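Local atomic coordinates of DUF115 domain-containing protein (Magnetospirillum magneticum AMB-1, PDB entry 5MU5), a protein that is a Maf-type glycosyltransferase involved in flagella formation, probably by attaching sugars to flagellin. Residues A[102-107]-A[626-631]; A[46-51]-A[55-60]; A[356-359]-A[363-366]; A[194-199]-A[225-230]. All coordinates share one frame; numbering follows the deposited sequence.

Interaction 1 of 4, residues A[102-107]-A[626-631]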
loop_
_atom_site.group_PDB
_atom_site.type_symbol
_atom_site.label_atom_id
_atom_site.label_comp_id
_atom_site.label_asym_id
_atom_site.label_seq_id
_atom_site.Cartn_x
_atom_site.Cartn_y
_atom_site.Cartn_z
ATOM N N LEU A 102 16.604 -23.104 3.518
ATOM C CA LEU A 102 18.009 -22.887 3.184
ATOM C C LEU A 102 18.941 -23.846 3.883
ATOM O O LEU A 102 19.893 -24.357 3.271
ATOM C CB LEU A 102 18.417 -21.456 3.514
ATOM C CG LEU A 102 17.692 -20.421 2.677
ATOM C CD1 LEU A 102 18.191 -19.057 3.117
ATOM C CD2 LEU A 102 17.925 -20.649 1.189
ATOM N N LYS A 103 18.675 -24.081 5.162
ATOM C CA LYS A 103 19.466 -25.021 5.920
ATOM C C LYS A 103 19.386 -26.443 5.312
ATOM O O LYS A 103 20.414 -27.091 5.112
ATOM C CB LYS A 103 19.016 -25.017 7.363
ATOM C CG LYS A 103 19.709 -26.058 8.201
ATOM C CD LYS A 103 19.089 -26.155 9.587
ATOM C CE LYS A 103 19.600 -27.392 10.323
ATOM N NZ LYS A 103 21.088 -27.482 10.259
ATOM N N ARG A 104 18.177 -26.919 5.020
ATOM C CA ARG A 104 18.004 -28.253 4.436
ATOM C C ARG A 104 18.657 -28.379 3.048
ATOM O O ARG A 104 19.283 -29.406 2.727
ATOM C CB ARG A 104 16.535 -28.616 4.359
ATOM C CG ARG A 104 15.924 -28.970 5.709
ATOM C CD ARG A 104 14.408 -29.108 5.619
ATOM N NE ARG A 104 14.004 -30.236 4.782
ATOM C CZ ARG A 104 12.751 -30.677 4.633
ATOM N NH1 ARG A 104 11.732 -30.097 5.261
ATOM N NH2 ARG A 104 12.511 -31.711 3.848
ATOM N N ALA A 105 18.516 -27.338 2.234
ATOM C CA ALA A 105 19.189 -27.300 0.943
ATOM C C ALA A 105 20.710 -27.354 1.094
ATOM O O ALA A 105 21.352 -28.169 0.446
ATOM C CB ALA A 105 18.798 -26.061 0.162
ATOM N N THR A 106 21.288 -26.507 1.945
ATOM C CA THR A 106 22.747 -26.498 2.071
ATOM C C THR A 106 23.259 -27.806 2.689
ATOM O O THR A 106 24.255 -28.373 2.214
ATOM C CB THR A 106 23.280 -25.261 2.822
ATOM O OG1 THR A 106 22.721 -25.204 4.135
ATOM C CG2 THR A 106 22.913 -23.977 2.069
ATOM N N ASP A 107 22.554 -28.314 3.700
ATOM C CA ASP A 107 22.932 -29.590 4.310
ATOM C C ASP A 107 22.977 -30.694 3.265
ATOM O O ASP A 107 23.800 -31.578 3.362
ATOM C CB ASP A 107 21.963 -29.994 5.428
ATOM C CG ASP A 107 22.108 -29.129 6.678
ATOM O OD1 ASP A 107 23.082 -28.349 6.743
ATOM O OD2 ASP A 107 21.260 -29.234 7.599
ATOM N N ARG A 626 7.992 -27.585 -0.421
ATOM C CA ARG A 626 6.662 -28.113 -0.222
ATOM C C ARG A 626 6.500 -28.525 1.222
ATOM O O ARG A 626 5.541 -28.159 1.881
ATOM C CB ARG A 626 6.415 -29.312 -1.137
ATOM C CG ARG A 626 4.973 -29.801 -1.168
ATOM C CD ARG A 626 4.861 -31.235 -1.691
ATOM N NE ARG A 626 5.618 -32.120 -0.817
ATOM C CZ ARG A 626 5.249 -32.481 0.416
ATOM N NH1 ARG A 626 4.109 -32.059 0.950
ATOM N NH2 ARG A 626 6.048 -33.255 1.137
ATOM N N ASP A 627 7.466 -29.269 1.715
ATOM C CA ASP A 627 7.372 -29.816 3.056
ATOM C C ASP A 627 7.399 -28.715 4.132
ATOM O O ASP A 627 6.598 -28.736 5.056
ATOM C CB ASP A 627 8.517 -30.794 3.282
ATOM C CG ASP A 627 8.385 -31.534 4.567
ATOM O OD1 ASP A 627 7.261 -31.957 4.890
ATOM O OD2 ASP A 627 9.402 -31.701 5.260
ATOM N N GLU A 628 8.320 -27.760 3.998
ATOM C CA GLU A 628 8.404 -26.648 4.935
ATOM C C GLU A 628 7.214 -25.716 4.814
ATOM O O GLU A 628 6.776 -25.154 5.807
ATOM C CB GLU A 628 9.702 -25.876 4.760
ATOM C CG GLU A 628 10.926 -26.687 5.166
ATOM C CD GLU A 628 10.983 -27.035 6.656
ATOM O OE1 GLU A 628 10.292 -26.371 7.476
ATOM O OE2 GLU A 628 11.741 -27.980 7.012
ATOM N N PHE A 629 6.676 -25.558 3.611
ATOM C CA PHE A 629 5.491 -24.737 3.448
ATOM C C PHE A 629 4.348 -25.337 4.277
ATOM O O PHE A 629 3.620 -24.601 4.937
ATOM C CB PHE A 629 5.134 -24.620 1.972
ATOM C CG PHE A 629 4.085 -23.590 1.668
ATOM C CD1 PHE A 629 4.419 -22.238 1.594
ATOM C CD2 PHE A 629 2.764 -23.969 1.414
ATOM C CE1 PHE A 629 3.457 -21.276 1.303
ATOM C CE2 PHE A 629 1.799 -23.010 1.114
ATOM C CZ PHE A 629 2.147 -21.660 1.063
ATOM N N HIS A 630 4.218 -26.669 4.247
ATOM C CA HIS A 630 3.246 -27.398 5.081
ATOM C C HIS A 630 3.483 -27.234 6.576
ATOM O O HIS A 630 2.534 -27.020 7.334
ATOM C CB HIS A 630 3.237 -28.893 4.757
ATOM C CG HIS A 630 2.194 -29.286 3.769
ATOM N ND1 HIS A 630 1.009 -29.883 4.144
ATOM C CD2 HIS A 630 2.145 -29.155 2.421
ATOM C CE1 HIS A 630 0.277 -30.110 3.068
ATOM N NE2 HIS A 630 0.943 -29.681 2.010
ATOM N N GLN A 631 4.727 -27.382 7.018
ATOM C CA GLN A 631 5.027 -27.163 8.426
ATOM C C GLN A 631 4.651 -25.736 8.828
ATOM O O GLN A 631 4.086 -25.531 9.893
ATOM C CB GLN A 631 6.482 -27.463 8.766
ATOM C CG GLN A 631 6.760 -28.948 8.977
ATOM C CD GLN A 631 8.228 -29.255 9.289
ATOM O OE1 GLN A 631 8.926 -28.474 9.956
ATOM N NE2 GLN A 631 8.703 -30.402 8.805
#

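Interaction 2 of 4, residues A[46-51]-A[55-60]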
loop_
_atom_site.group_PDB
_atom_site.type_symbol
_atom_site.label_atom_id
_atom_site.label_comp_id
_atom_site.label_asym_id
_atom_site.label_seq_id
_atom_site.Cartn_x
_atom_site.Cartn_y
_atom_site.Cartn_z
ATOM N N ASP A 46 10.685 -6.252 -44.620
ATOM C CA ASP A 46 10.050 -6.311 -43.305
ATOM C C ASP A 46 9.033 -5.195 -43.242
ATOM O O ASP A 46 9.219 -4.135 -43.869
ATOM C CB ASP A 46 11.068 -6.089 -42.191
ATOM C CG ASP A 46 12.265 -6.998 -42.302
ATOM O OD1 ASP A 46 12.055 -8.221 -42.444
ATOM O OD2 ASP A 46 13.407 -6.481 -42.242
ATOM N N LEU A 47 7.962 -5.423 -42.493
ATOM C CA LEU A 47 6.962 -4.385 -42.331
ATOM C C LEU A 47 7.548 -3.323 -41.406
ATOM O O LEU A 47 8.269 -3.649 -40.467
ATOM C CB LEU A 47 5.653 -4.948 -41.780
ATOM C CG LEU A 47 4.817 -5.754 -42.780
ATOM C CD1 LEU A 47 3.673 -6.435 -42.048
ATOM C CD2 LEU A 47 4.287 -4.870 -43.907
ATOM N N ASP A 48 7.241 -2.060 -41.693
ATOM C CA ASP A 48 7.782 -0.937 -40.943
ATOM C C ASP A 48 6.730 0.163 -40.852
ATOM O O ASP A 48 5.751 0.146 -41.591
ATOM C CB ASP A 48 9.058 -0.422 -41.631
ATOM C CG ASP A 48 9.985 0.350 -40.684
ATOM O OD1 ASP A 48 9.566 0.719 -39.562
ATOM O OD2 ASP A 48 11.163 0.583 -41.043
ATOM N N VAL A 49 6.923 1.094 -39.923
ATOM C CA VAL A 49 6.027 2.239 -39.743
ATOM C C VAL A 49 6.722 3.533 -40.164
ATOM O O VAL A 49 7.721 3.938 -39.571
ATOM C CB VAL A 49 5.551 2.360 -38.294
ATOM C CG1 VAL A 49 4.570 3.508 -38.149
ATOM C CG2 VAL A 49 4.897 1.063 -37.851
ATOM N N GLU A 50 6.195 4.159 -41.214
ATOM C CA GLU A 50 6.753 5.385 -41.751
ATOM C C GLU A 50 5.857 6.554 -41.376
ATOM O O GLU A 50 4.647 6.412 -41.273
ATOM C CB GLU A 50 6.919 5.264 -43.268
ATOM C CG GLU A 50 7.549 6.475 -43.960
ATOM C CD GLU A 50 6.533 7.543 -44.341
ATOM O OE1 GLU A 50 5.433 7.180 -44.807
ATOM O OE2 GLU A 50 6.832 8.748 -44.184
ATOM N N PHE A 51 6.475 7.704 -41.150
ATOM C CA PHE A 51 5.759 8.928 -40.815
ATOM C C PHE A 51 6.658 10.125 -41.106
ATOM O O PHE A 51 7.684 10.313 -40.457
ATOM C CB PHE A 51 5.331 8.925 -39.342
ATOM C CG PHE A 51 4.579 10.160 -38.929
ATOM C CD1 PHE A 51 3.380 10.500 -39.552
ATOM C CD2 PHE A 51 5.049 10.974 -37.909
ATOM C CE1 PHE A 51 2.671 11.626 -39.174
ATOM C CE2 PHE A 51 4.346 12.109 -37.531
ATOM C CZ PHE A 51 3.158 12.434 -38.164
ATOM N N PHE A 55 11.332 6.276 -40.197
ATOM C CA PHE A 55 10.964 4.876 -40.059
ATOM C C PHE A 55 11.219 4.404 -38.637
ATOM O O PHE A 55 12.222 4.754 -38.038
ATOM C CB PHE A 55 11.762 4.039 -41.053
ATOM C CG PHE A 55 11.337 4.235 -42.483
ATOM C CD1 PHE A 55 11.481 5.471 -43.105
ATOM C CD2 PHE A 55 10.800 3.182 -43.215
ATOM C CE1 PHE A 55 11.085 5.656 -44.423
ATOM C CE2 PHE A 55 10.408 3.357 -44.535
ATOM C CZ PHE A 55 10.551 4.596 -45.139
ATOM N N LEU A 56 10.300 3.613 -38.094
ATOM C CA LEU A 56 10.464 3.077 -36.751
ATOM C C LEU A 56 11.695 2.186 -36.698
ATOM O O LEU A 56 12.578 2.412 -35.896
ATOM C CB LEU A 56 9.210 2.306 -36.307
ATOM C CG LEU A 56 9.309 1.517 -34.990
ATOM C CD1 LEU A 56 9.742 2.408 -33.846
ATOM C CD2 LEU A 56 7.971 0.876 -34.650
ATOM N N TYR A 57 11.758 1.197 -37.580
ATOM C CA TYR A 57 12.867 0.261 -37.591
ATOM C C TYR A 57 13.996 0.661 -38.541
ATOM O O TYR A 57 15.163 0.568 -38.190
ATOM C CB TYR A 57 12.340 -1.142 -37.900
ATOM C CG TYR A 57 11.440 -1.640 -36.791
ATOM C CD1 TYR A 57 11.982 -2.085 -35.587
ATOM C CD2 TYR A 57 10.055 -1.637 -36.930
ATOM C CE1 TYR A 57 11.177 -2.513 -34.553
ATOM C CE2 TYR A 57 9.238 -2.081 -35.907
ATOM C CZ TYR A 57 9.808 -2.511 -34.717
ATOM O OH TYR A 57 9.012 -2.938 -33.698
ATOM N N GLY A 58 13.659 1.112 -39.742
ATOM C CA GLY A 58 14.685 1.439 -40.737
ATOM C C GLY A 58 15.332 0.157 -41.233
ATOM O O GLY A 58 14.940 -0.935 -40.808
ATOM N N PRO A 59 16.345 0.269 -42.117
ATOM C CA PRO A 59 16.942 -0.963 -42.649
ATOM C C PRO A 59 17.710 -1.727 -41.569
ATOM O O PRO A 59 18.486 -1.134 -40.820
ATOM C CB PRO A 59 17.882 -0.456 -43.747
ATOM C CG PRO A 59 18.272 0.911 -43.293
ATOM C CD PRO A 59 17.051 1.474 -42.599
ATOM N N GLY A 60 17.460 -3.030 -41.478
ATOM C CA GLY A 60 18.067 -3.869 -40.445
ATOM C C GLY A 60 17.561 -3.621 -39.020
ATOM O O GLY A 60 18.149 -4.116 -38.073
#

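Interaction 3 of 4, residues A[356-359]-A[363-366]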
loop_
_atom_site.group_PDB
_atom_site.type_symbol
_atom_site.label_atom_id
_atom_site.label_comp_id
_atom_site.label_asym_id
_atom_site.label_seq_id
_atom_site.Cartn_x
_atom_site.Cartn_y
_atom_site.Cartn_z
ATOM N N ARG A 356 -6.269 -0.484 27.149
ATOM C CA ARG A 356 -6.082 0.238 28.424
ATOM C C ARG A 356 -6.169 1.751 28.283
ATOM O O ARG A 356 -6.199 2.466 29.279
ATOM C CB ARG A 356 -4.724 -0.114 29.044
ATOM C CG ARG A 356 -4.599 -1.573 29.442
ATOM C CD ARG A 356 -3.174 -1.907 29.797
ATOM N NE ARG A 356 -2.324 -1.940 28.615
ATOM C CZ ARG A 356 -1.047 -2.318 28.612
ATOM N NH1 ARG A 356 -0.438 -2.675 29.732
ATOM N NH2 ARG A 356 -0.369 -2.336 27.489
ATOM N N VAL A 357 -6.181 2.241 27.050
ATOM C CA VAL A 357 -6.288 3.676 26.807
ATOM C C VAL A 357 -7.615 4.205 27.337
ATOM O O VAL A 357 -7.684 5.329 27.809
ATOM C CB VAL A 357 -6.150 4.009 25.300
ATOM C CG1 VAL A 357 -6.412 5.475 25.039
ATOM C CG2 VAL A 357 -4.756 3.661 24.805
ATOM N N ARG A 358 -8.650 3.372 27.265
ATOM C CA ARG A 358 -9.984 3.729 27.715
ATOM C C ARG A 358 -9.992 4.212 29.159
ATOM O O ARG A 358 -10.576 5.263 29.454
ATOM C CB ARG A 358 -10.952 2.550 27.548
ATOM C CG ARG A 358 -12.398 2.945 27.827
ATOM C CD ARG A 358 -13.340 2.419 26.763
ATOM N NE ARG A 358 -13.838 1.082 27.064
ATOM C CZ ARG A 358 -14.066 0.134 26.159
ATOM N NH1 ARG A 358 -13.788 0.340 24.871
ATOM N NH2 ARG A 358 -14.533 -1.048 26.556
ATOM N N ASP A 359 -9.324 3.454 30.033
ATOM C CA ASP A 359 -9.215 3.765 31.469
ATOM C C ASP A 359 -8.724 5.180 31.774
ATOM O O ASP A 359 -9.088 5.747 32.781
ATOM C CB ASP A 359 -8.230 2.821 32.166
ATOM C CG ASP A 359 -8.553 1.345 31.971
ATOM O OD1 ASP A 359 -9.719 0.999 31.683
ATOM O OD2 ASP A 359 -7.611 0.528 32.118
ATOM N N ASP A 363 -14.281 9.413 28.624
ATOM C CA ASP A 363 -15.050 9.051 27.443
ATOM C C ASP A 363 -14.185 8.779 26.187
ATOM O O ASP A 363 -13.192 9.473 25.923
ATOM C CB ASP A 363 -16.022 10.191 27.193
ATOM C CG ASP A 363 -16.756 10.053 25.906
ATOM O OD1 ASP A 363 -17.416 9.015 25.672
ATOM O OD2 ASP A 363 -16.681 11.010 25.118
ATOM N N VAL A 364 -14.603 7.793 25.401
ATOM C CA VAL A 364 -13.830 7.284 24.283
ATOM C C VAL A 364 -14.678 7.101 23.030
ATOM O O VAL A 364 -15.739 6.510 23.081
ATOM C CB VAL A 364 -13.202 5.917 24.653
ATOM C CG1 VAL A 364 -12.354 5.368 23.514
ATOM C CG2 VAL A 364 -12.334 6.051 25.897
ATOM N N VAL A 365 -14.182 7.615 21.915
ATOM C CA VAL A 365 -14.788 7.452 20.611
ATOM C C VAL A 365 -13.783 6.770 19.672
ATOM O O VAL A 365 -12.613 7.164 19.608
ATOM C CB VAL A 365 -15.156 8.796 19.984
ATOM C CG1 VAL A 365 -15.851 8.565 18.654
ATOM C CG2 VAL A 365 -16.050 9.595 20.924
ATOM N N TYR A 366 -14.249 5.755 18.948
ATOM C CA TYR A 366 -13.420 5.015 18.027
ATOM C C TYR A 366 -13.808 5.282 16.579
ATOM O O TYR A 366 -14.968 5.449 16.272
ATOM C CB TYR A 366 -13.553 3.504 18.254
ATOM C CG TYR A 366 -13.033 3.049 19.572
ATOM C CD1 TYR A 366 -11.702 3.186 19.887
ATOM C CD2 TYR A 366 -13.888 2.490 20.519
ATOM C CE1 TYR A 366 -11.226 2.779 21.104
ATOM C CE2 TYR A 366 -13.429 2.091 21.747
ATOM C CZ TYR A 366 -12.101 2.227 22.028
ATOM O OH TYR A 366 -11.644 1.831 23.248
#

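Interaction 4 of 4, residues A[194-199]-A[225-230]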
loop_
_atom_site.group_PDB
_atom_site.type_symbol
_atom_site.label_atom_id
_atom_site.label_comp_id
_atom_site.label_asym_id
_atom_site.label_seq_id
_atom_site.Cartn_x
_atom_site.Cartn_y
_atom_site.Cartn_z
ATOM N N GLN A 194 0.527 3.122 -13.833
ATOM C CA GLN A 194 -0.188 2.014 -14.476
ATOM C C GLN A 194 0.604 0.742 -14.414
ATOM O O GLN A 194 0.034 -0.320 -14.238
ATOM C CB GLN A 194 -0.438 2.343 -15.921
ATOM C CG GLN A 194 -1.275 3.576 -16.121
ATOM C CD GLN A 194 -2.703 3.223 -16.163
ATOM O OE1 GLN A 194 -3.334 3.052 -15.123
ATOM N NE2 GLN A 194 -3.230 3.067 -17.376
ATOM N N LEU A 195 1.920 0.856 -14.597
ATOM C CA LEU A 195 2.819 -0.288 -14.480
ATOM C C LEU A 195 2.783 -0.844 -13.072
ATOM O O LEU A 195 2.636 -2.052 -12.883
ATOM C CB LEU A 195 4.254 0.090 -14.822
ATOM C CG LEU A 195 4.679 -0.144 -16.255
ATOM C CD1 LEU A 195 6.120 0.318 -16.430
ATOM C CD2 LEU A 195 4.504 -1.633 -16.576
ATOM N N ARG A 196 2.894 0.048 -12.090
ATOM C CA ARG A 196 2.824 -0.351 -10.683
ATOM C C ARG A 196 1.517 -1.054 -10.422
ATOM O O ARG A 196 1.487 -2.101 -9.821
ATOM C CB ARG A 196 2.979 0.851 -9.733
ATOM C CG ARG A 196 4.390 1.422 -9.703
ATOM C CD ARG A 196 4.650 2.293 -8.484
ATOM N NE ARG A 196 3.884 3.545 -8.475
ATOM C CZ ARG A 196 4.323 4.726 -8.908
ATOM N NH1 ARG A 196 5.519 4.862 -9.450
ATOM N NH2 ARG A 196 3.536 5.786 -8.823
ATOM N N SER A 197 0.440 -0.486 -10.924
ATOM C CA SER A 197 -0.884 -1.054 -10.737
ATOM C C SER A 197 -1.049 -2.407 -11.460
ATOM O O SER A 197 -1.692 -3.335 -10.963
ATOM C CB SER A 197 -1.914 -0.047 -11.227
ATOM O OG SER A 197 -3.192 -0.627 -11.208
ATOM N N ALA A 198 -0.460 -2.519 -12.636
ATOM C CA ALA A 198 -0.529 -3.781 -13.398
ATOM C C ALA A 198 0.158 -4.918 -12.646
ATOM O O ALA A 198 -0.376 -6.002 -12.560
ATOM C CB ALA A 198 0.114 -3.596 -14.755
ATOM N N ILE A 199 1.326 -4.636 -12.062
ATOM C CA ILE A 199 2.057 -5.631 -11.278
ATOM C C ILE A 199 1.344 -5.917 -9.963
ATOM O O ILE A 199 1.220 -7.072 -9.527
ATOM C CB ILE A 199 3.489 -5.170 -10.945
ATOM C CG1 ILE A 199 4.309 -4.942 -12.208
ATOM C CG2 ILE A 199 4.186 -6.206 -10.095
ATOM C CD1 ILE A 199 4.544 -6.187 -13.032
ATOM N N MET A 225 11.565 2.587 -17.599
ATOM C CA MET A 225 12.236 1.356 -17.177
ATOM C C MET A 225 13.036 1.580 -15.892
ATOM O O MET A 225 12.963 0.763 -14.969
ATOM C CB MET A 225 13.174 0.819 -18.267
ATOM C CG MET A 225 13.926 -0.442 -17.854
ATOM S SD MET A 225 14.674 -1.320 -19.247
ATOM C CE MET A 225 16.399 -1.461 -18.760
ATOM N N SER A 226 13.825 2.661 -15.842
ATOM C CA SER A 226 14.584 2.993 -14.625
ATOM C C SER A 226 13.659 3.174 -13.438
ATOM O O SER A 226 13.943 2.701 -12.348
ATOM C CB SER A 226 15.368 4.289 -14.778
ATOM O OG SER A 226 16.364 4.117 -15.734
ATOM N N GLU A 227 12.569 3.902 -13.642
ATOM C CA GLU A 227 11.634 4.138 -12.573
ATOM C C GLU A 227 11.058 2.807 -12.131
ATOM O O GLU A 227 11.037 2.518 -10.963
ATOM C CB GLU A 227 10.534 5.096 -13.000
ATOM C CG GLU A 227 9.558 5.421 -11.878
ATOM C CD GLU A 227 8.641 6.588 -12.207
ATOM O OE1 GLU A 227 8.698 7.079 -13.364
ATOM O OE2 GLU A 227 7.857 7.007 -11.307
ATOM N N PHE A 228 10.620 1.974 -13.061
ATOM C CA PHE A 228 10.061 0.695 -12.662
ATOM C C PHE A 228 11.068 -0.162 -11.851
ATOM O O PHE A 228 10.699 -0.757 -10.849
ATOM C CB PHE A 228 9.507 -0.051 -13.866
ATOM C CG PHE A 228 8.937 -1.387 -13.515
ATOM C CD1 PHE A 228 7.682 -1.473 -12.947
ATOM C CD2 PHE A 228 9.661 -2.550 -13.732
ATOM C CE1 PHE A 228 7.150 -2.697 -12.611
ATOM C CE2 PHE A 228 9.134 -3.784 -13.396
ATOM C CZ PHE A 228 7.872 -3.857 -12.832
ATOM N N MET A 229 12.336 -0.167 -12.252
ATOM C CA MET A 229 13.390 -0.904 -11.532
ATOM C C MET A 229 13.588 -0.476 -10.090
ATOM O O MET A 229 13.893 -1.308 -9.240
ATOM C CB MET A 229 14.725 -0.772 -12.243
ATOM C CG MET A 229 14.749 -1.481 -13.578
ATOM S SD MET A 229 16.309 -1.290 -14.443
ATOM C CE MET A 229 17.260 -2.568 -13.596
ATOM N N ARG A 230 13.462 0.818 -9.831
ATOM C CA ARG A 230 13.480 1.340 -8.469
ATOM C C ARG A 230 12.166 1.012 -7.738
ATOM O O ARG A 230 12.178 0.646 -6.567
ATOM C CB ARG A 230 13.740 2.857 -8.482
ATOM C CG ARG A 230 15.151 3.218 -8.955
ATOM C CD ARG A 230 15.462 4.701 -8.812
ATOM N NE ARG A 230 14.365 5.496 -9.343
ATOM C CZ ARG A 230 14.275 5.961 -10.586
ATOM N NH1 ARG A 230 15.241 5.771 -11.482
ATOM N NH2 ARG A 230 13.201 6.652 -10.937
#

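Interaction 1 of 4, residues A[102-107]-A[626-631]
R104 reaches from one helix to two consecutive acidic residues on another, D627 and E628, and closes a small salt-bridge network. Its NH1 does most of the work: it donates to E628 OE2 at 2.7 Å and to D627 OD2 at 2.8 Å, the first bond being the straighter at 165°. Both acceptors lie near the guanidinium plane, at its edge, where the N-H bonds point. Each carboxylate stands steeply to that plane, and each oxygen is met on its anti side, somewhat out of its own carboxylate plane. NH2 adds a weak bond to D627 OD2 at 3.4 Å. The aliphatic part of R104 joins in too, since its CD rests 3.2 Å from E628 OE2. Arginine suits this position because its long side chain spans backbones whose nearest CA atoms, those of R104 and E628, are 9.7 Å apart, and because one of its nitrogens can serve two acids. In the fold the bridge ties helix 92-107 of the Maf N-terminal region to helix 618-646 of the C-terminal helical bundle, across more than five hundred residues of chain. The two acids converge on NH1 by different routes. D627 arrives roughly at right angles to the arginine, whereas E628, bent at chi2 (-65°), comes from the opposite direction. One step further out, N100 on helix 92-107 donates through ND2 to E628 OE1, so both oxygens of this buried carboxylate have partners. The side chain of E628 packs on F97 and I101, and R104 also touches I624.

Interaction 2 of 4, residues A[46-51]-A[55-60]
The ring of F55 has E50 CG over one face and the carboxylate oxygen D48 OD2 at its edge. The methylene contact is a CH-pi interaction, with E50 CG 4.0 Å from the ring centroid and displaced toward the rim. At the edge, D48 OD2 is 3.4 Å from F55 CD2, where the oxygen meets the slightly positive ring hydrogens. The ring of Y57 receives D48 OD1 in the same edgewise manner, while L56 CG lies over one of its faces. With CG of E50 anti to the backbone N (chi1 -178°) the methylene lies over the F55 ring, and a bend at chi2 turns the carboxylate away, its OE2 accepting from the backbone N of G53.

D48 organises the polar half of the contact. Its OD1 accepts a nearly straight bond from Y57 N (3.0 Å, 175°), and OD2 accepts one from G58 N at 2.9 Å, both on the syn side. OD1 also takes the N-H of V49, from the face opposite to that of Y57 N and on the anti side. Aspartate fits here: its short side chain brings both oxygens to successive amides of a segment that has left the strand. G58 has a positive phi of 71°, which a glycine adopts readily.

Just past the end of strand 54-55, L56 N donates to V49 O at 3.0 Å, next to the antiparallel non-hydrogen-bonded pair of E50 and F55. This hairpin supplies two strands of a three-stranded antiparallel sheet. Strand 38-41 flanks strand 47-51 on its other side, helix 154-160 meets V49 and L56 through F156, and G60 occupies the N-cap position right before helix 61-71.

Interaction 3 of 4, residues A[356-359]-A[363-366]
The apolar part of the contact is made by the stem of R358 lying across V364. R358 CG meets V364 CG2 at 3.7 Å, with CB and CD close to the same methyl, and the two side chains cross at about a right angle. Valine suits the place: its branching at CB lets CG2 press on the arginine while CG1 lies over one face of the Y366 ring.

The polar part lies at the far end of the arginine. R358 NH1 gives Y366 OH a weak hydrogen bond at 3.1 Å, bent to 134°, and it approaches at the edge of the ring, with the guanidinium and ring planes 65° apart. Bends at chi2 and chi3 carry the group over V364 to the phenol. The stronger partner of NH1 is the backbone O of N255, so the tyrosine hydroxyl is its weaker partner.

V364 and Y366 share strand 363-367, whose backbone bonds with S262 continue the sheet, while L347 of strand 346-350 packs on V364. The irregular, helically turned segment 356-359 is part of the connection between two neighbouring parallel strands in the large mixed sheet of the MptE-like region, as in an alpha/beta Rossmann-like fold.

Interaction 4 of 4, residues A[194-199]-A[225-230]
Helices 194-199 and 225-230 run in broadly the same direction, their axes crossing at -44° and passing 10.8 Å apart. They belong to helices 188-202 and 219-235, which pack beside the parallel four-stranded sheet of the Maf N-terminal region in an alpha/beta layering. Strand 211-214 falls between the two helices in sequence, so the unit from 188 to 235 alternates helix, strand and helix. Their backbones come nearest at L195 and F228, with 7.5 Å between the two CA atoms.

F228 fills the interface. With CG anti to its backbone N (179°), the ring extends toward the other helix, where L195 and I199, one turn apart, receive it. L195 CB stands 4.2 Å from F228 CD1. These residues suit a buried seam: the flat phenyl group bridges the gap between helices, and the two branched aliphatic side chains give it a surface without polar atoms. The same three side chains also meet the sheet, L195 resting on V125 and L127, I199 on H123 and F228 on L212.

Beside this apolar core lies a charged pair. R196, bent at chi3, brings NH1 within 3.7 Å of E227 OE2, a long salt bridge that meets the guanidinium at its edge, with the two side chains crossing at about a right angle. The stronger partner of NH1 is D231, one turn further along helix 219-235, and the two acids probably share the arginine's charge. At the core, I199 CG1 touches the F228 ring at its edge, 3.6 Å from CE1.

Along the chain, interaction 2 comes first and is complete before interaction 1 opens, while interactions 4 and 3 follow in that order, both nested inside the long loop that interaction 1 closes. Interactions 2 and 4 lie in the Maf N-terminal region, with centres 28 Å apart: one in the small antiparallel sheet, the other beside the parallel four-stranded sheet. Interaction 3 belongs to the MptE-like region, on the other side of the chain's centre, its centre about 70 Å from that of interaction 2 and 43 Å from that of interaction 4. Only interaction 1 joins two of the regions, bringing the C-terminal helical bundle against the N-terminal one. None of the four touches another.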